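2-dehydro-3-deoxy-d-gluconate/2-dehydro-3-deoxy-phosphogluconate aldolase (Picrophilus torridus, PDB 4UXD) is an archaeal aldolase of the dihydrodipicolinate synthetase family, built as an eight-stranded beta/alpha barrel and assembled from four protein chains. Local coordinates at residues Gly99-Asn104 with Pro125-Lys130; Tyr139-Leu144 with Lys172-Ser177; Pro31-Leu36 with Asn48-Tyr53; Lys52-Ile57 with Gly226-Ser231. All blocks are in the same frame, centred on the assembly; numbering follows the deposited sequence.

Overall arrangement
The contacts sample a (beta/alpha)8 barrel at several places around its parallel sheet. Contacts 1 and 3 are wholly buried; contacts 2 and 4 lie partly at the surface. Contact 1, polar, joins two loops that follow strands, and it touches contact 2 through Tyr139 and Tyr140. Contact 2 is an aromatic-aliphatic meeting of helix ends, with charged chains at its margin. Contacts 3 and 4 share helix 44-56, their centres about 8 Å apart: the first is apolar between side chains, the second sets side chains against backbone carbonyls. Contacts 2 and 4 lie on opposite sides of the chain's centre, about 32 Å apart between centres.

Contact 1 of 4, residues Gly99-Asn104 with Pro125-Lys130; sequences GSSSIN and PPYYIK
Ser101 and Tyr127 make a buried polar contact between two loops of the (beta/alpha)8 barrel, one following strand 95-97 and the other following strand 120-123. The bond between them is nearly straight: Tyr127 N donates to Ser101 OG at 2.9 Å with an angle of 165° at the hydrogen. The same hydroxyl oxygen sits over the centre of one face of the Tyr127 ring, 3.2 Å above its plane, and so meets both the backbone and the aromatic group of one residue. Tyr127 reaches this position with CG between its backbone N and carbonyl carbon (chi1 38°), which folds the ring back over the serine. Its far end then passes along the backbone of the first loop, Tyr127 OH lying 3.3 Å from Ser100 CA. Pro126 adds an apolar wall, its CB 4.1 Å from Ser101 OG. The loop bearing the serine is shaped locally: Ser100 OG accepts from Ser102 N at 3.0 Å, an ST turn, and also bonds Glu105, while Ser102 caps helix 103-115 through a weak bond from Asn104 N. Tyr127 also meets Tyr128 of the second subunit, bringing the contact to a subunit boundary. Within the chain, Pro126 packs on Tyr139 of helix 133-144, whose hydroxyl bonds Ser100 O, so this helix closes against both loops beside the start of helix 103-115.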
loop_
_atom_site.group_PDB
_atom_site.type_symbol
_atom_site.label_atom_id
_atom_site.label_comp_id
_atom_site.label_asym_id
_atom_site.label_seq_id
_atom_site.Cartn_x
_atom_site.Cartn_y
_atom_site.Cartn_z
ATOM N N GLY A 99 9.682 -7.818 23.344
ATOM C CA GLY A 99 9.875 -7.046 22.128
ATOM C C GLY A 99 10.709 -5.789 22.283
ATOM O O GLY A 99 10.672 -5.118 23.309
ATOM N N SER A 100 11.464 -5.489 21.232
ATOM C CA SER A 100 12.345 -4.332 21.145
ATOM C C SER A 100 13.150 -4.463 19.857
ATOM O O SER A 100 13.481 -5.570 19.456
ATOM C CB SER A 100 13.290 -4.240 22.348
ATOM O OG SER A 100 14.383 -3.381 22.058
ATOM N N SER A 101 13.488 -3.350 19.211
ATOM C CA SER A 101 14.330 -3.415 18.015
ATOM C C SER A 101 15.803 -3.593 18.380
ATOM O O SER A 101 16.629 -3.899 17.516
ATOM C CB SER A 101 14.151 -2.164 17.151
ATOM O OG SER A 101 12.909 -2.196 16.479
ATOM N N SER A 102 16.124 -3.398 19.655
ATOM C CA SER A 102 17.478 -3.607 20.153
ATOM C C SER A 102 17.613 -5.044 20.629
ATOM O O SER A 102 16.918 -5.461 21.559
ATOM C CB SER A 102 17.809 -2.623 21.290
ATOM O OG SER A 102 18.996 -2.981 21.991
ATOM N N ILE A 103 18.490 -5.805 19.975
ATOM C CA ILE A 103 18.748 -7.185 20.380
ATOM C C ILE A 103 19.255 -7.226 21.839
ATOM O O ILE A 103 19.046 -8.217 22.542
ATOM C CB ILE A 103 19.765 -7.891 19.427
ATOM C CG1 ILE A 103 19.996 -9.328 19.883
ATOM C CG2 ILE A 103 21.092 -7.172 19.408
ATOM C CD1 ILE A 103 20.695 -10.193 18.872
ATOM N N ASN A 104 19.884 -6.144 22.305
ATOM C CA ASN A 104 20.348 -6.065 23.698
ATOM C C ASN A 104 19.216 -6.017 24.707
ATOM O O ASN A 104 19.340 -6.570 25.793
ATOM C CB ASN A 104 21.225 -4.841 23.917
ATOM C CG ASN A 104 22.621 -5.020 23.374
ATOM O OD1 ASN A 104 22.842 -5.765 22.418
ATOM N ND2 ASN A 104 23.574 -4.330 23.979
ATOM N N PRO A 125 9.119 -9.393 15.068
ATOM C CA PRO A 125 10.357 -8.912 14.457
ATOM C C PRO A 125 10.677 -7.447 14.778
ATOM O O PRO A 125 9.787 -6.686 15.149
ATOM C CB PRO A 125 10.100 -9.113 12.965
ATOM C CG PRO A 125 9.163 -10.307 12.917
ATOM C CD PRO A 125 8.265 -10.126 14.116
ATOM N N PRO A 126 11.957 -7.062 14.652
ATOM C CA PRO A 126 12.343 -5.663 14.834
ATOM C C PRO A 126 11.574 -4.753 13.913
ATOM O O PRO A 126 11.161 -5.204 12.822
ATOM C CB PRO A 126 13.826 -5.642 14.463
ATOM C CG PRO A 126 14.263 -7.031 14.471
ATOM C CD PRO A 126 13.089 -7.902 14.249
ATOM N N TYR A 127 11.422 -3.492 14.333
ATOM C CA TYR A 127 10.580 -2.547 13.639
ATOM C C TYR A 127 11.356 -1.277 13.312
ATOM O O TYR A 127 12.592 -1.290 13.337
ATOM C CB TYR A 127 9.318 -2.280 14.464
ATOM C CG TYR A 127 9.546 -2.212 15.943
ATOM C CD1 TYR A 127 9.533 -3.374 16.718
ATOM C CD2 TYR A 127 9.785 -0.993 16.576
ATOM C CE1 TYR A 127 9.750 -3.328 18.067
ATOM C CE2 TYR A 127 10.008 -0.935 17.945
ATOM C CZ TYR A 127 9.983 -2.104 18.683
ATOM O OH TYR A 127 10.192 -2.060 20.034
ATOM N N TYR A 128 10.622 -0.215 12.957
ATOM C CA TYR A 128 11.159 1.047 12.456
ATOM C C TYR A 128 11.753 0.880 11.037
ATOM O O TYR A 128 11.066 1.131 10.034
ATOM C CB TYR A 128 12.203 1.631 13.419
ATOM C CG TYR A 128 12.614 3.032 13.045
ATOM C CD1 TYR A 128 11.762 4.106 13.267
ATOM C CD2 TYR A 128 13.840 3.279 12.441
ATOM C CE1 TYR A 128 12.135 5.387 12.926
ATOM C CE2 TYR A 128 14.208 4.558 12.074
ATOM C CZ TYR A 128 13.359 5.600 12.322
ATOM O OH TYR A 128 13.730 6.861 11.958
ATOM N N ILE A 129 13.013 0.465 10.951
ATOM C CA ILE A 129 13.650 0.197 9.672
ATOM C C ILE A 129 13.050 -1.054 9.015
ATOM O O ILE A 129 12.861 -2.088 9.658
ATOM C CB ILE A 129 15.179 0.058 9.858
ATOM C CG1 ILE A 129 15.811 1.449 9.937
ATOM C CG2 ILE A 129 15.833 -0.686 8.719
ATOM C CD1 ILE A 129 17.029 1.507 10.828
ATOM N N LYS A 130 12.729 -0.930 7.728
ATOM C CA LYS A 130 12.182 -2.026 6.944
ATOM C C LYS A 130 13.229 -3.104 6.747
ATOM O O LYS A 130 14.353 -2.814 6.339
ATOM C CB LYS A 130 11.685 -1.516 5.586
ATOM C CG LYS A 130 11.176 -2.596 4.632
ATOM C CD LYS A 130 9.817 -3.129 5.065
ATOM C CE LYS A 130 9.536 -4.530 4.527
ATOM N NZ LYS A 130 8.958 -5.400 5.590
#

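Contact 2 of 4, residues Tyr139-Leu144 with Lys172-Ser177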
loop_
_atom_site.group_PDB
_atom_site.type_symbol
_atom_site.label_atom_id
_atom_site.label_comp_id
_atom_site.label_asym_id
_atom_site.label_seq_id
_atom_site.Cartn_x
_atom_site.Cartn_y
_atom_site.Cartn_z
ATOM N N TYR A 139 18.527 -12.067 13.073
ATOM C CA TYR A 139 18.193 -11.454 14.347
ATOM C C TYR A 139 17.599 -12.479 15.348
ATOM O O TYR A 139 18.044 -12.557 16.501
ATOM C CB TYR A 139 17.242 -10.307 14.082
ATOM C CG TYR A 139 16.649 -9.646 15.277
ATOM C CD1 TYR A 139 17.310 -8.615 15.922
ATOM C CD2 TYR A 139 15.389 -10.017 15.735
ATOM C CE1 TYR A 139 16.745 -7.981 17.008
ATOM C CE2 TYR A 139 14.817 -9.397 16.818
ATOM C CZ TYR A 139 15.499 -8.380 17.452
ATOM O OH TYR A 139 14.915 -7.756 18.522
ATOM N N TYR A 140 16.624 -13.274 14.907
ATOM C CA TYR A 140 16.105 -14.372 15.728
ATOM C C TYR A 140 17.188 -15.417 16.009
ATOM O O TYR A 140 17.222 -16.027 17.076
ATOM C CB TYR A 140 14.907 -15.053 15.056
ATOM C CG TYR A 140 13.590 -14.348 15.271
ATOM C CD1 TYR A 140 12.782 -14.646 16.361
ATOM C CD2 TYR A 140 13.160 -13.375 14.382
ATOM C CE1 TYR A 140 11.584 -14.004 16.551
ATOM C CE2 TYR A 140 11.962 -12.724 14.559
ATOM C CZ TYR A 140 11.171 -13.035 15.638
ATOM O OH TYR A 140 9.972 -12.361 15.790
ATOM N N LYS A 141 18.070 -15.619 15.040
ATOM C CA LYS A 141 19.161 -16.569 15.179
ATOM C C LYS A 141 20.057 -16.219 16.375
ATOM O O LYS A 141 20.276 -17.039 17.275
ATOM C CB LYS A 141 19.977 -16.599 13.881
ATOM C CG LYS A 141 21.101 -17.620 13.834
ATOM C CD LYS A 141 21.260 -18.136 12.402
ATOM C CE LYS A 141 22.603 -18.809 12.106
ATOM N NZ LYS A 141 23.688 -18.461 13.056
ATOM N N GLU A 142 20.560 -14.989 16.377
ATOM C CA GLU A 142 21.477 -14.539 17.405
ATOM C C GLU A 142 20.828 -14.631 18.774
ATOM O O GLU A 142 21.475 -14.954 19.772
ATOM C CB GLU A 142 21.905 -13.100 17.126
ATOM C CG GLU A 142 23.232 -12.702 17.745
ATOM C CD GLU A 142 24.363 -12.682 16.728
ATOM O OE1 GLU A 142 24.353 -13.534 15.807
ATOM O OE2 GLU A 142 25.251 -11.804 16.840
ATOM N N ILE A 143 19.532 -14.347 18.809
ATOM C CA ILE A 143 18.807 -14.266 20.060
ATOM C C ILE A 143 18.539 -15.673 20.619
ATOM O O ILE A 143 18.847 -15.967 21.780
ATOM C CB ILE A 143 17.495 -13.483 19.860
ATOM C CG1 ILE A 143 17.802 -12.006 19.645
ATOM C CG2 ILE A 143 16.583 -13.612 21.052
ATOM C CD1 ILE A 143 16.661 -11.199 19.036
ATOM N N LEU A 144 17.972 -16.532 19.779
ATOM C CA LEU A 144 17.648 -17.896 20.168
ATOM C C LEU A 144 18.893 -18.690 20.559
ATOM O O LEU A 144 18.793 -19.693 21.270
ATOM C CB LEU A 144 16.931 -18.618 19.029
ATOM C CG LEU A 144 15.563 -18.066 18.638
ATOM C CD1 LEU A 144 15.102 -18.698 17.323
ATOM C CD2 LEU A 144 14.560 -18.312 19.727
ATOM N N LYS A 172 12.150 -22.890 13.323
ATOM C CA LYS A 172 11.520 -23.966 14.064
ATOM C C LYS A 172 12.492 -25.134 14.184
ATOM O O LYS A 172 12.815 -25.586 15.291
ATOM C CB LYS A 172 10.223 -24.407 13.379
ATOM C CG LYS A 172 9.398 -25.390 14.206
ATOM C CD LYS A 172 8.238 -25.936 13.401
ATOM C CE LYS A 172 7.744 -27.255 13.957
ATOM N NZ LYS A 172 6.544 -27.736 13.209
ATOM N N SER A 173 12.980 -25.592 13.036
ATOM C CA SER A 173 13.852 -26.758 12.983
ATOM C C SER A 173 15.218 -26.509 13.611
ATOM O O SER A 173 15.832 -27.437 14.120
ATOM C CB SER A 173 14.031 -27.218 11.535
ATOM O OG SER A 173 14.648 -26.219 10.748
ATOM N N GLU A 174 15.689 -25.265 13.588
ATOM C CA GLU A 174 17.033 -24.933 14.080
ATOM C C GLU A 174 17.078 -24.652 15.591
ATOM O O GLU A 174 18.157 -24.630 16.185
ATOM C CB GLU A 174 17.574 -23.726 13.309
ATOM C CG GLU A 174 19.049 -23.426 13.517
ATOM C CD GLU A 174 19.545 -22.261 12.654
ATOM O OE1 GLU A 174 18.789 -21.816 11.761
ATOM O OE2 GLU A 174 20.688 -21.789 12.875
ATOM N N PHE A 175 15.920 -24.433 16.212
ATOM C CA PHE A 175 15.862 -24.185 17.654
ATOM C C PHE A 175 14.598 -24.768 18.232
ATOM O O PHE A 175 13.496 -24.306 17.945
ATOM C CB PHE A 175 15.941 -22.686 17.974
ATOM C CG PHE A 175 17.105 -21.996 17.338
ATOM C CD1 PHE A 175 18.361 -22.055 17.914
ATOM C CD2 PHE A 175 16.947 -21.298 16.149
ATOM C CE1 PHE A 175 19.442 -21.425 17.320
ATOM C CE2 PHE A 175 18.025 -20.663 15.544
ATOM C CZ PHE A 175 19.273 -20.727 16.132
ATOM N N SER A 176 14.768 -25.800 19.044
ATOM C CA SER A 176 13.652 -26.471 19.688
ATOM C C SER A 176 12.949 -25.527 20.663
ATOM O O SER A 176 11.776 -25.692 20.952
ATOM C CB SER A 176 14.138 -27.739 20.404
ATOM O OG SER A 176 14.910 -27.425 21.553
ATOM N N SER A 177 13.670 -24.521 21.141
ATOM C CA SER A 177 13.122 -23.532 22.073
ATOM C C SER A 177 11.900 -22.792 21.522
ATOM O O SER A 177 11.097 -22.254 22.295
ATOM C CB SER A 177 14.198 -22.517 22.433
ATOM O OG SER A 177 14.792 -22.003 21.253
#
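The Phe175 ring is covered on both faces: Leu144 CB lies over the centre of one, and Glu174 CG lies over the other, offset toward the rim. On the leucine side this is a CH-pi contact, with CB 3.8 Å from the ring centroid and only 11° off the normal. Leu144 CD1 extends the touch to one flank of the ring, 3.4 Å from Phe175 CD2, while its other branch turns to the next loop, where Leu144 CD2 is 4.0 Å from Ser177 OG. At the far end of the ring, Phe175 CZ approaches the carbonyl of Lys141 obliquely, 4.0 Å from Lys141 O. The phenylalanine is the first residue to leave helical geometry after helix 165-174, and the leucine ends helix 133-144; the contact thus pairs the C-terminal ends of two outer helices of the (beta/alpha)8 barrel, helices that follow one another in the chain with strand 150-155 between them. Toward the surface Lys141 meets the Glu174 carboxylate with the carbons of its chain: Lys141 CE is 3.6 Å from Glu174 OE2. Bends at chi2 and chi4 leave Lys141 NZ farther away, 4.5 Å from Glu174 OE2, beyond salt-bridge range, so any attraction between the charges is probably modest. Leu144 also packs on Leu171 of helix 165-174, and the backbone of Ser177 bonds that of Leu151 in strand 150-155.

Contact 3 of 4, residues Pro31-Leu36 with Asn48-Tyr53; sequences PMITPL and NILIKY
Met32, Ile33 and Pro35 belong to the loop that leads from strand 27-31 to helix 44-56, the first beta-to-alpha connection of the (beta/alpha)8 barrel, and pack against Leu50 and Ile51 of that helix. Leu50 is the hub, entirely through one methyl. Its CG stands anti to the backbone N (chi1 172°), and this carries the CD2 branch from the helix into the three loop side chains. The methyl end of Met32 comes in obliquely, CE lying 3.9 Å from Leu50 CD2; a bend at chi3 (63°) turns that same methyl group to Ile51 as well, with Met32 CE 4.1 Å from Ile51 CG1. Pro35 touches with one ring carbon, CG, 4.2 Å from Leu50 CD2. All five residues are buried, and the side chains meet through apolar atoms alone. Around this seam, Phe276 of helix 270-279 covers both Ile33 and Leu50, and Phe85 of helix 76-88 packs on Ile51. Ile33 meets the leucine through both its side chain and its backbone: Leu50 CD2 is 3.7 Å from Ile33 CG1 and equally 3.7 Å from Ile33 O.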
loop_
_atom_site.group_PDB
_atom_site.type_symbol
_atom_site.label_atom_id
_atom_site.label_comp_id
_atom_site.label_asym_id
_atom_site.label_seq_id
_atom_site.Cartn_x
_atom_site.Cartn_y
_atom_site.Cartn_z
ATOM N N PRO A 31 -3.632 -10.705 25.978
ATOM C CA PRO A 31 -2.585 -9.699 25.804
ATOM C C PRO A 31 -2.929 -8.498 26.681
ATOM O O PRO A 31 -3.765 -7.656 26.321
ATOM C CB PRO A 31 -2.638 -9.385 24.311
ATOM C CG PRO A 31 -4.057 -9.600 23.932
ATOM C CD PRO A 31 -4.639 -10.631 24.914
ATOM N N MET A 32 -2.310 -8.468 27.859
ATOM C CA MET A 32 -2.680 -7.530 28.915
ATOM C C MET A 32 -2.467 -6.079 28.520
ATOM O O MET A 32 -1.426 -5.727 27.959
ATOM C CB MET A 32 -1.874 -7.804 30.183
ATOM C CG MET A 32 -2.041 -9.195 30.762
ATOM S SD MET A 32 -0.998 -9.458 32.213
ATOM C CE MET A 32 -1.695 -8.241 33.331
ATOM N N ILE A 33 -3.443 -5.229 28.831
ATOM C CA ILE A 33 -3.163 -3.803 28.856
ATOM C C ILE A 33 -2.236 -3.532 30.029
ATOM O O ILE A 33 -2.181 -4.302 30.988
ATOM C CB ILE A 33 -4.432 -2.940 28.995
ATOM C CG1 ILE A 33 -5.203 -3.322 30.262
ATOM C CG2 ILE A 33 -5.308 -3.082 27.756
ATOM C CD1 ILE A 33 -6.284 -2.343 30.630
ATOM N N THR A 34 -1.513 -2.431 29.950
ATOM C CA THR A 34 -0.747 -1.933 31.084
ATOM C C THR A 34 -1.502 -0.769 31.749
ATOM O O THR A 34 -1.380 0.371 31.292
ATOM C CB THR A 34 0.631 -1.469 30.619
ATOM O OG1 THR A 34 1.200 -2.475 29.780
ATOM C CG2 THR A 34 1.546 -1.194 31.796
ATOM N N PRO A 35 -2.286 -1.043 32.817
ATOM C CA PRO A 35 -3.109 0.027 33.402
ATOM C C PRO A 35 -2.290 1.243 33.840
ATOM O O PRO A 35 -1.186 1.068 34.361
ATOM C CB PRO A 35 -3.769 -0.654 34.606
ATOM C CG PRO A 35 -3.775 -2.095 34.274
ATOM C CD PRO A 35 -2.483 -2.318 33.525
ATOM N N LEU A 36 -2.821 2.443 33.597
ATOM C CA LEU A 36 -2.122 3.690 33.904
ATOM C C LEU A 36 -2.938 4.634 34.800
ATOM O O LEU A 36 -4.171 4.730 34.697
ATOM C CB LEU A 36 -1.752 4.436 32.615
ATOM C CG LEU A 36 -0.967 3.713 31.514
ATOM C CD1 LEU A 36 -0.888 4.613 30.271
ATOM C CD2 LEU A 36 0.436 3.308 31.988
ATOM N N ASN A 48 -3.387 -5.206 39.424
ATOM C CA ASN A 48 -3.843 -6.296 40.281
ATOM C C ASN A 48 -5.333 -6.553 40.059
ATOM O O ASN A 48 -5.781 -7.692 39.967
ATOM C CB ASN A 48 -3.563 -5.977 41.751
ATOM C CG ASN A 48 -3.526 -7.220 42.616
ATOM O OD1 ASN A 48 -4.539 -7.620 43.191
ATOM N ND2 ASN A 48 -2.355 -7.842 42.711
ATOM N N ILE A 49 -6.097 -5.477 39.961
ATOM C CA ILE A 49 -7.519 -5.584 39.695
ATOM C C ILE A 49 -7.730 -6.383 38.427
ATOM O O ILE A 49 -8.641 -7.197 38.350
ATOM C CB ILE A 49 -8.155 -4.193 39.581
ATOM C CG1 ILE A 49 -8.280 -3.599 40.990
ATOM C CG2 ILE A 49 -9.521 -4.261 38.906
ATOM C CD1 ILE A 49 -8.437 -2.090 41.042
ATOM N N LEU A 50 -6.838 -6.164 37.462
ATOM C CA LEU A 50 -6.894 -6.811 36.159
ATOM C C LEU A 50 -6.513 -8.287 36.226
ATOM O O LEU A 50 -7.195 -9.148 35.648
ATOM C CB LEU A 50 -5.967 -6.084 35.177
ATOM C CG LEU A 50 -5.785 -6.762 33.811
ATOM C CD1 LEU A 50 -7.132 -6.979 33.143
ATOM C CD2 LEU A 50 -4.861 -5.949 32.911
ATOM N N ILE A 51 -5.401 -8.563 36.895
ATOM C CA ILE A 51 -4.952 -9.931 37.122
ATOM C C ILE A 51 -6.035 -10.763 37.802
ATOM O O ILE A 51 -6.188 -11.943 37.514
ATOM C CB ILE A 51 -3.679 -9.958 37.992
ATOM C CG1 ILE A 51 -2.492 -9.425 37.197
ATOM C CG2 ILE A 51 -3.361 -11.370 38.473
ATOM C CD1 ILE A 51 -1.341 -8.993 38.046
ATOM N N LYS A 52 -6.781 -10.152 38.717
ATOM C CA LYS A 52 -7.795 -10.890 39.462
ATOM C C LYS A 52 -9.051 -11.085 38.614
ATOM O O LYS A 52 -9.777 -12.071 38.789
ATOM C CB LYS A 52 -8.130 -10.177 40.776
ATOM C CG LYS A 52 -6.989 -10.182 41.806
ATOM C CD LYS A 52 -6.472 -11.584 42.110
ATOM C CE LYS A 52 -5.775 -11.652 43.474
ATOM N NZ LYS A 52 -4.526 -10.840 43.575
ATOM N N TYR A 53 -9.304 -10.155 37.692
ATOM C CA TYR A 53 -10.347 -10.355 36.683
ATOM C C TYR A 53 -9.999 -11.468 35.695
ATOM O O TYR A 53 -10.861 -12.246 35.287
ATOM C CB TYR A 53 -10.600 -9.082 35.898
ATOM C CG TYR A 53 -11.589 -9.296 34.778
ATOM C CD1 TYR A 53 -12.955 -9.320 35.036
ATOM C CD2 TYR A 53 -11.161 -9.485 33.460
ATOM C CE1 TYR A 53 -13.870 -9.515 34.031
ATOM C CE2 TYR A 53 -12.078 -9.680 32.436
ATOM C CZ TYR A 53 -13.437 -9.698 32.727
ATOM O OH TYR A 53 -14.366 -9.900 31.719
#

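Contact 4 of 4, residues Lys52-Ile57 with Gly226-Ser231; sequences KYLEGI and GTTNFS
Tyr53 and Leu54 of helix 44-56, and Ile57 just past its end, meet mainly backbone atoms of Thr228 to Ser231, joining two parts of the (beta/alpha)8 barrel: the helix after strand 27-31 and the loop after the adjacent strand 222-224. Carbon-to-carbonyl contacts dominate, and Thr228 O is their focus. The Tyr53 ring turns its edge to this oxygen, which lies near the ring plane, 3.2 Å from Tyr53 CE2. Leu54 CD2 and Ile57 CD1 each lie 3.5 Å from Thr228 O. For Ile57, chi1 of 64° places CG1 between the backbone N and carbonyl carbon and sends CD1 across to the turn. Among polar atoms, Tyr53 OH is 2.9 Å from Ser231 N, but the angle is too poor for a hydrogen bond. True hydrogen bonds brace the 3-10 turn itself: Gly226 O accepts Asn229 N and, on a lone pair in its carbonyl plane, Asn229 ND2 at 2.7 Å and 167°. Asn229 also bonds Pro31 O and Ile33 N. Thr228 and Leu54 both pack on Cys30 of strand 27-31, while Phe230 stacks on Tyr275 of helix 270-279, and the loop beyond it leads into helix 233-240.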
loop_
_atom_site.group_PDB
_atom_site.type_symbol
_atom_site.label_atom_id
_atom_site.label_comp_id
_atom_site.label_asym_id
_atom_site.label_seq_id
_atom_site.Cartn_x
_atom_site.Cartn_y
_atom_site.Cartn_z
ATOM N N LYS A 52 -6.781 -10.152 38.717
ATOM C CA LYS A 52 -7.795 -10.890 39.462
ATOM C C LYS A 52 -9.051 -11.085 38.614
ATOM O O LYS A 52 -9.777 -12.071 38.789
ATOM C CB LYS A 52 -8.130 -10.177 40.776
ATOM C CG LYS A 52 -6.989 -10.182 41.806
ATOM C CD LYS A 52 -6.472 -11.584 42.110
ATOM C CE LYS A 52 -5.775 -11.652 43.474
ATOM N NZ LYS A 52 -4.526 -10.840 43.575
ATOM N N TYR A 53 -9.304 -10.155 37.692
ATOM C CA TYR A 53 -10.347 -10.355 36.683
ATOM C C TYR A 53 -9.999 -11.468 35.695
ATOM O O TYR A 53 -10.861 -12.246 35.287
ATOM C CB TYR A 53 -10.600 -9.082 35.898
ATOM C CG TYR A 53 -11.589 -9.296 34.778
ATOM C CD1 TYR A 53 -12.955 -9.320 35.036
ATOM C CD2 TYR A 53 -11.161 -9.485 33.460
ATOM C CE1 TYR A 53 -13.870 -9.515 34.031
ATOM C CE2 TYR A 53 -12.078 -9.680 32.436
ATOM C CZ TYR A 53 -13.437 -9.698 32.727
ATOM O OH TYR A 53 -14.366 -9.900 31.719
ATOM N N LEU A 54 -8.735 -11.534 35.300
ATOM C CA LEU A 54 -8.307 -12.521 34.328
ATOM C C LEU A 54 -8.403 -13.907 34.919
ATOM O O LEU A 54 -8.834 -14.850 34.244
ATOM C CB LEU A 54 -6.879 -12.228 33.852
ATOM C CG LEU A 54 -6.817 -11.081 32.849
ATOM C CD1 LEU A 54 -5.412 -10.541 32.673
ATOM C CD2 LEU A 54 -7.379 -11.547 31.506
ATOM N N GLU A 55 -8.001 -14.030 36.183
ATOM C CA GLU A 55 -8.065 -15.310 36.872
ATOM C C GLU A 55 -9.526 -15.763 36.995
ATOM O O GLU A 55 -9.845 -16.942 36.784
ATOM C CB GLU A 55 -7.390 -15.203 38.227
ATOM C CG GLU A 55 -5.872 -15.107 38.111
ATOM C CD GLU A 55 -5.152 -14.822 39.426
ATOM O OE1 GLU A 55 -5.816 -14.590 40.463
ATOM O OE2 GLU A 55 -3.903 -14.834 39.407
ATOM N N GLY A 56 -10.408 -14.805 37.289
ATOM C CA GLY A 56 -11.830 -15.063 37.441
ATOM C C GLY A 56 -12.508 -15.698 36.232
ATOM O O GLY A 56 -13.268 -16.659 36.384
ATOM N N ILE A 57 -12.245 -15.164 35.039
ATOM C CA ILE A 57 -12.795 -15.719 33.794
ATOM C C ILE A 57 -11.939 -16.840 33.217
ATOM O O ILE A 57 -12.194 -17.301 32.117
ATOM C CB ILE A 57 -12.956 -14.636 32.705
ATOM C CG1 ILE A 57 -11.588 -14.070 32.299
ATOM C CG2 ILE A 57 -13.906 -13.527 33.193
ATOM C CD1 ILE A 57 -11.639 -13.009 31.219
ATOM N N GLY A 226 -7.350 -9.559 22.988
ATOM C CA GLY A 226 -7.366 -8.394 23.853
ATOM C C GLY A 226 -8.678 -8.119 24.581
ATOM O O GLY A 226 -8.684 -7.509 25.648
ATOM N N THR A 227 -9.796 -8.548 24.013
ATOM C CA THR A 227 -11.078 -8.306 24.649
ATOM C C THR A 227 -11.218 -9.032 25.994
ATOM O O THR A 227 -12.119 -8.717 26.771
ATOM C CB THR A 227 -12.238 -8.735 23.746
ATOM O OG1 THR A 227 -12.187 -10.156 23.525
ATOM C CG2 THR A 227 -12.176 -7.974 22.430
ATOM N N THR A 228 -10.336 -9.986 26.277
ATOM C CA THR A 228 -10.387 -10.691 27.554
ATOM C C THR A 228 -9.988 -9.781 28.727
ATOM O O THR A 228 -10.157 -10.152 29.878
ATOM C CB THR A 228 -9.489 -11.946 27.560
ATOM O OG1 THR A 228 -8.119 -11.573 27.356
ATOM C CG2 THR A 228 -9.923 -12.903 26.473
ATOM N N ASN A 229 -9.481 -8.588 28.431
ATOM C CA ASN A 229 -9.147 -7.634 29.472
ATOM C C ASN A 229 -10.387 -7.140 30.236
ATOM O O ASN A 229 -10.265 -6.574 31.319
ATOM C CB ASN A 229 -8.405 -6.438 28.871
ATOM C CG ASN A 229 -6.948 -6.723 28.617
ATOM O OD1 ASN A 229 -6.125 -6.639 29.527
ATOM N ND2 ASN A 229 -6.614 -7.059 27.372
ATOM N N PHE A 230 -11.571 -7.347 29.668
ATOM C CA PHE A 230 -12.801 -6.829 30.254
ATOM C C PHE A 230 -14.040 -7.562 29.747
ATOM O O PHE A 230 -15.159 -7.108 29.939
ATOM C CB PHE A 230 -12.923 -5.338 29.960
ATOM C CG PHE A 230 -12.451 -4.963 28.593
ATOM C CD1 PHE A 230 -13.266 -5.139 27.495
ATOM C CD2 PHE A 230 -11.173 -4.468 28.404
ATOM C CE1 PHE A 230 -12.816 -4.809 26.238
ATOM C CE2 PHE A 230 -10.721 -4.136 27.154
ATOM C CZ PHE A 230 -11.538 -4.303 26.070
ATOM N N SER A 231 -13.833 -8.710 29.120
ATOM C CA SER A 231 -14.933 -9.510 28.614
ATOM C C SER A 231 -14.574 -10.991 28.625
ATOM O O SER A 231 -13.476 -11.377 28.219
ATOM C CB SER A 231 -15.304 -9.064 27.206
ATOM O OG SER A 231 -16.377 -9.827 26.709
#